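Local coordinates for S-M checkpoint control protein rad4 (Schizosaccharomyces pombe, PDB 4BMD) that is essential for DNA replication and for the checkpoint coupling S phase to mitosis, acting as a signalling adaptor built from BRCT domains, at residues Phe45-His57 against Ile66-Glu78. Residues are numbered along the deposited sequence; the frame is centred on the assembly and turned at random.
Sequences FLSSTIDFVVIPH and IFSFPTVNEWWIE
His57 lies flat on Trp75, an offset stack with the planes 17° apart and CZ2 of Trp75 over the centre of the imidazole, while Glu74 comes to the imidazole edge. ND1 of His57 donates to OE2 of Glu74 at 2.5 Å, reaching it from above the carboxylate plane, and the other oxygen, OE1, takes a weak bond from the backbone N of His57 at 2.7 Å. A chi1 of 67° sets the imidazole between its own N and carbonyl carbon, where it can meet both partners. With an alanine in its place, OE2 of Glu74 would probably lose its ND1 donor and Trp75 the imidazole stacked on it, CB alone remaining over the indole.

Leading up to His57 and Glu74, strands 52-55 and 71-73 pair in parallel: Val53 N donates to Pro70 O, Val72 N to Val53 O at 3.0 Å, and Ile55 N to Val72 O. Buried Val54 reaches with CG1 to CD1 of Ile77 (4.1 Å). The close packing is on the sheet face that carries Val53, Ile55 and Thr71: CG1 of Val53 sits over the centre of the Phe67 ring, 3.7 Å from CE1, and CG1 of Ile55 meets CG2 of Thr71. Buried Ile50 adds its CB over a face of the Phe69 ring. The solvent side belongs to exposed Leu46, whose CD2 reaches CE2 of Phe69 at 3.9 Å.

Asn73 caps helix 74-82 through weak bonds from Trp75 N and Trp76 N to OD1; its ND2 bonds to Leu94 O. In this third BRCT domain, strand 52-55 lies between 17-20 and the edge strand 71-73, Ile77 packs on helix 25-36, and Trp75 stacks on His124 of helix 119-131 in the next BRCT repeat.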
loop_
_atom_site.group_PDB
_atom_site.type_symbol
_atom_site.label_atom_id
_atom_site.label_comp_id
_atom_site.label_asym_id
_atom_site.label_seq_id
_atom_site.Cartn_x
_atom_site.Cartn_y
_atom_site.Cartn_z
ATOM N N PHE A 45 9.478 23.400 7.978
ATOM C CA PHE A 45 10.840 23.266 8.475
ATOM C C PHE A 45 11.001 21.975 9.259
ATOM O O PHE A 45 10.081 21.536 9.951
ATOM C CB PHE A 45 11.204 24.447 9.375
ATOM C CG PHE A 45 10.754 25.775 8.848
ATOM C CD1 PHE A 45 11.387 26.357 7.764
ATOM C CD2 PHE A 45 9.701 26.446 9.444
ATOM C CE1 PHE A 45 10.973 27.581 7.281
ATOM C CE2 PHE A 45 9.284 27.670 8.966
ATOM C CZ PHE A 45 9.921 28.239 7.886
ATOM N N LEU A 46 12.177 21.369 9.150
ATOM C CA LEU A 46 12.511 20.210 9.962
ATOM C C LEU A 46 13.079 20.666 11.301
ATOM O O LEU A 46 14.116 21.328 11.353
ATOM C CB LEU A 46 13.515 19.315 9.233
ATOM C CG LEU A 46 13.007 18.620 7.970
ATOM C CD1 LEU A 46 14.127 17.837 7.300
ATOM C CD2 LEU A 46 11.836 17.707 8.304
ATOM N N SER A 47 12.388 20.317 12.380
ATOM C CA SER A 47 12.833 20.662 13.724
ATOM C C SER A 47 12.302 19.640 14.719
ATOM O O SER A 47 11.585 18.716 14.342
ATOM C CB SER A 47 12.353 22.060 14.109
ATOM O OG SER A 47 10.952 22.076 14.322
ATOM N N SER A 48 12.642 19.821 15.991
ATOM C CA SER A 48 12.209 18.904 17.043
ATOM C C SER A 48 10.689 18.875 17.192
ATOM O O SER A 48 10.130 17.939 17.761
ATOM C CB SER A 48 12.865 19.272 18.376
ATOM O OG SER A 48 12.599 20.621 18.722
ATOM N N THR A 49 10.028 19.907 16.675
ATOM C CA THR A 49 8.574 20.002 16.722
ATOM C C THR A 49 7.917 18.924 15.858
ATOM O O THR A 49 6.861 18.393 16.207
ATOM C CB THR A 49 8.094 21.392 16.254
ATOM O OG1 THR A 49 8.733 22.409 17.037
ATOM C CG2 THR A 49 6.585 21.523 16.397
ATOM N N ILE A 50 8.557 18.603 14.736
ATOM C CA ILE A 50 8.022 17.637 13.779
ATOM C C ILE A 50 7.795 16.257 14.393
ATOM O O ILE A 50 8.698 15.678 14.998
ATOM C CB ILE A 50 8.946 17.492 12.553
ATOM C CG1 ILE A 50 9.083 18.830 11.825
ATOM C CG2 ILE A 50 8.415 16.426 11.605
ATOM C CD1 ILE A 50 7.767 19.386 11.323
ATOM N N ASP A 51 6.581 15.740 14.235
ATOM C CA ASP A 51 6.241 14.412 14.730
ATOM C C ASP A 51 6.344 13.365 13.626
ATOM O O ASP A 51 6.838 12.264 13.853
ATOM C CB ASP A 51 4.835 14.400 15.331
ATOM C CG ASP A 51 4.731 15.244 16.584
ATOM O OD1 ASP A 51 5.089 14.739 17.671
ATOM O OD2 ASP A 51 4.291 16.408 16.485
ATOM N N PHE A 52 5.873 13.710 12.432
ATOM C CA PHE A 52 5.919 12.788 11.302
ATOM C C PHE A 52 6.299 13.495 10.007
ATOM O O PHE A 52 5.861 14.615 9.747
ATOM C CB PHE A 52 4.569 12.090 11.115
ATOM C CG PHE A 52 4.181 11.200 12.259
ATOM C CD1 PHE A 52 4.669 9.907 12.344
ATOM C CD2 PHE A 52 3.320 11.654 13.246
ATOM C CE1 PHE A 52 4.311 9.084 13.395
ATOM C CE2 PHE A 52 2.959 10.837 14.300
ATOM C CZ PHE A 52 3.455 9.549 14.374
ATOM N N VAL A 53 7.120 12.831 9.200
ATOM C CA VAL A 53 7.419 13.299 7.854
ATOM C C VAL A 53 6.558 12.526 6.863
ATOM O O VAL A 53 6.566 11.295 6.852
ATOM C CB VAL A 53 8.907 13.110 7.501
ATOM C CG1 VAL A 53 9.143 13.378 6.022
ATOM C CG2 VAL A 53 9.777 14.016 8.361
ATOM N N VAL A 54 5.808 13.249 6.039
ATOM C CA VAL A 54 4.895 12.621 5.090
ATOM C C VAL A 54 5.421 12.681 3.657
ATOM O O VAL A 54 5.798 13.744 3.162
ATOM C CB VAL A 54 3.493 13.252 5.162
ATOM C CG1 VAL A 54 2.520 12.485 4.278
ATOM C CG2 VAL A 54 3.001 13.275 6.601
ATOM N N ILE A 55 5.441 11.523 3.002
ATOM C CA ILE A 55 5.940 11.386 1.639
ATOM C C ILE A 55 4.784 10.959 0.739
ATOM O O ILE A 55 3.896 10.240 1.183
ATOM C CB ILE A 55 7.044 10.305 1.587
ATOM C CG1 ILE A 55 8.097 10.567 2.666
ATOM C CG2 ILE A 55 7.696 10.236 0.217
ATOM C CD1 ILE A 55 8.824 11.879 2.507
ATOM N N PRO A 56 4.766 11.422 -0.521
ATOM C CA PRO A 56 3.775 10.859 -1.446
ATOM C C PRO A 56 4.024 9.369 -1.671
ATOM O O PRO A 56 5.178 8.940 -1.727
ATOM C CB PRO A 56 4.002 11.654 -2.740
ATOM C CG PRO A 56 5.338 12.316 -2.576
ATOM C CD PRO A 56 5.485 12.561 -1.112
ATOM N N HIS A 57 2.951 8.593 -1.790
ATOM C CA HIS A 57 3.058 7.139 -1.903
ATOM C C HIS A 57 3.778 6.696 -3.175
ATOM O O HIS A 57 4.321 5.594 -3.238
ATOM C CB HIS A 57 1.671 6.491 -1.838
ATOM C CG HIS A 57 0.801 6.806 -3.016
ATOM N ND1 HIS A 57 -0.140 7.812 -2.999
ATOM C CD2 HIS A 57 0.730 6.246 -4.247
ATOM C CE1 HIS A 57 -0.754 7.859 -4.168
ATOM N NE2 HIS A 57 -0.244 6.920 -4.944
ATOM N N ILE A 66 17.643 11.651 3.780
ATOM C CA ILE A 66 17.658 11.067 5.114
ATOM C C ILE A 66 16.803 11.897 6.065
ATOM O O ILE A 66 16.963 13.113 6.157
ATOM C CB ILE A 66 19.089 10.971 5.671
ATOM C CG1 ILE A 66 20.003 10.250 4.678
ATOM C CG2 ILE A 66 19.090 10.265 7.019
ATOM C CD1 ILE A 66 21.451 10.176 5.119
ATOM N N PHE A 67 15.889 11.235 6.765
ATOM C CA PHE A 67 15.043 11.912 7.738
ATOM C C PHE A 67 15.313 11.405 9.149
ATOM O O PHE A 67 15.312 10.200 9.397
ATOM C CB PHE A 67 13.561 11.727 7.398
ATOM C CG PHE A 67 13.121 12.460 6.163
ATOM C CD1 PHE A 67 12.904 13.827 6.192
ATOM C CD2 PHE A 67 12.913 11.780 4.975
ATOM C CE1 PHE A 67 12.496 14.504 5.058
ATOM C CE2 PHE A 67 12.504 12.450 3.837
ATOM C CZ PHE A 67 12.296 13.814 3.880
ATOM N N SER A 68 15.543 12.334 10.072
ATOM C CA SER A 68 15.749 11.983 11.471
ATOM C C SER A 68 14.415 11.955 12.209
ATOM O O SER A 68 14.344 12.248 13.401
ATOM C CB SER A 68 16.708 12.970 12.137
ATOM O OG SER A 68 17.967 12.973 11.484
ATOM N N PHE A 69 13.361 11.599 11.481
ATOM C CA PHE A 69 12.013 11.539 12.020
ATOM C C PHE A 69 11.328 10.291 11.484
ATOM O O PHE A 69 11.726 9.768 10.443
ATOM C CB PHE A 69 11.221 12.776 11.593
ATOM C CG PHE A 69 11.886 14.074 11.946
ATOM C CD1 PHE A 69 11.651 14.677 13.169
ATOM C CD2 PHE A 69 12.746 14.694 11.053
ATOM C CE1 PHE A 69 12.260 15.869 13.497
ATOM C CE2 PHE A 69 13.359 15.889 11.376
ATOM C CZ PHE A 69 13.116 16.478 12.599
ATOM N N PRO A 70 10.301 9.797 12.196
ATOM C CA PRO A 70 9.517 8.686 11.648
ATOM C C PRO A 70 8.862 9.093 10.333
ATOM O O PRO A 70 8.182 10.118 10.265
ATOM C CB PRO A 70 8.459 8.427 12.728
ATOM C CG PRO A 70 8.453 9.648 13.581
ATOM C CD PRO A 70 9.843 10.190 13.538
ATOM N N THR A 71 9.082 8.293 9.296
ATOM C CA THR A 71 8.635 8.635 7.954
ATOM C C THR A 71 7.505 7.728 7.485
ATOM O O THR A 71 7.611 6.504 7.548
ATOM C CB THR A 71 9.802 8.554 6.953
ATOM O OG1 THR A 71 10.818 9.493 7.326
ATOM C CG2 THR A 71 9.325 8.865 5.548
ATOM N N VAL A 72 6.420 8.340 7.022
ATOM C CA VAL A 72 5.274 7.603 6.505
ATOM C C VAL A 72 4.795 8.237 5.204
ATOM O O VAL A 72 5.215 9.341 4.857
ATOM C CB VAL A 72 4.100 7.615 7.503
ATOM C CG1 VAL A 72 4.497 6.955 8.814
ATOM C CG2 VAL A 72 3.626 9.040 7.742
ATOM N N ASN A 73 3.924 7.542 4.482
ATOM C CA ASN A 73 3.263 8.151 3.331
ATOM C C ASN A 73 1.865 8.643 3.691
ATOM O O ASN A 73 1.409 8.442 4.817
ATOM C CB ASN A 73 3.248 7.219 2.108
ATOM C CG ASN A 73 2.515 5.913 2.359
ATOM O OD1 ASN A 73 1.549 5.855 3.120
ATOM N ND2 ASN A 73 2.973 4.852 1.705
ATOM N N GLU A 74 1.186 9.283 2.743
ATOM C CA GLU A 74 -0.122 9.870 3.024
ATOM C C GLU A 74 -1.180 8.814 3.341
ATOM O O GLU A 74 -2.200 9.116 3.959
ATOM C CB GLU A 74 -0.593 10.768 1.873
ATOM C CG GLU A 74 -1.094 10.026 0.644
ATOM C CD GLU A 74 -0.021 9.843 -0.410
ATOM O OE1 GLU A 74 1.152 9.617 -0.042
ATOM O OE2 GLU A 74 -0.352 9.932 -1.611
ATOM N N TRP A 75 -0.930 7.576 2.927
ATOM C CA TRP A 75 -1.861 6.485 3.193
ATOM C C TRP A 75 -1.907 6.146 4.681
ATOM O O TRP A 75 -2.880 5.568 5.165
ATOM C CB TRP A 75 -1.505 5.249 2.363
ATOM C CG TRP A 75 -1.815 5.407 0.903
ATOM C CD1 TRP A 75 -2.514 6.423 0.320
ATOM C CD2 TRP A 75 -1.435 4.521 -0.157
ATOM N NE1 TRP A 75 -2.594 6.225 -1.037
ATOM C CE2 TRP A 75 -1.940 5.065 -1.356
ATOM C CE3 TRP A 75 -0.718 3.321 -0.210
ATOM C CZ2 TRP A 75 -1.750 4.451 -2.593
ATOM C CZ3 TRP A 75 -0.530 2.714 -1.439
ATOM C CH2 TRP A 75 -1.044 3.279 -2.613
ATOM N N TRP A 76 -0.851 6.513 5.400
ATOM C CA TRP A 76 -0.816 6.356 6.849
ATOM C C TRP A 76 -1.855 7.270 7.487
ATOM O O TRP A 76 -2.516 6.897 8.457
ATOM C CB TRP A 76 0.580 6.684 7.385
ATOM C CG TRP A 76 0.693 6.654 8.882
ATOM C CD1 TRP A 76 1.076 5.597 9.656
ATOM C CD2 TRP A 76 0.431 7.737 9.785
ATOM N NE1 TRP A 76 1.065 5.952 10.982
ATOM C CE2 TRP A 76 0.672 7.260 11.089
ATOM C CE3 TRP A 76 0.014 9.063 9.617
ATOM C CZ2 TRP A 76 0.510 8.061 12.218
ATOM C CZ3 TRP A 76 -0.147 9.855 10.740
ATOM C CH2 TRP A 76 0.100 9.352 12.024
ATOM N N ILE A 77 -1.993 8.471 6.933
ATOM C CA ILE A 77 -2.987 9.427 7.401
ATOM C C ILE A 77 -4.390 8.896 7.141
ATOM O O ILE A 77 -5.258 8.954 8.012
ATOM C CB ILE A 77 -2.830 10.788 6.698
ATOM C CG1 ILE A 77 -1.415 11.334 6.901
ATOM C CG2 ILE A 77 -3.869 11.776 7.206
ATOM C CD1 ILE A 77 -1.148 12.626 6.158
ATOM N N GLU A 78 -4.600 8.374 5.936
ATOM C CA GLU A 78 -5.894 7.827 5.544
ATOM C C GLU A 78 -6.284 6.637 6.415
ATOM O O GLU A 78 -7.452 6.475 6.770
ATOM C CB GLU A 78 -5.876 7.418 4.071
ATOM C CG GLU A 78 -5.535 8.553 3.119
ATOM C CD GLU A 78 -5.488 8.107 1.671
ATOM O OE1 GLU A 78 -5.842 6.941 1.393
ATOM O OE2 GLU A 78 -5.093 8.921 0.809
#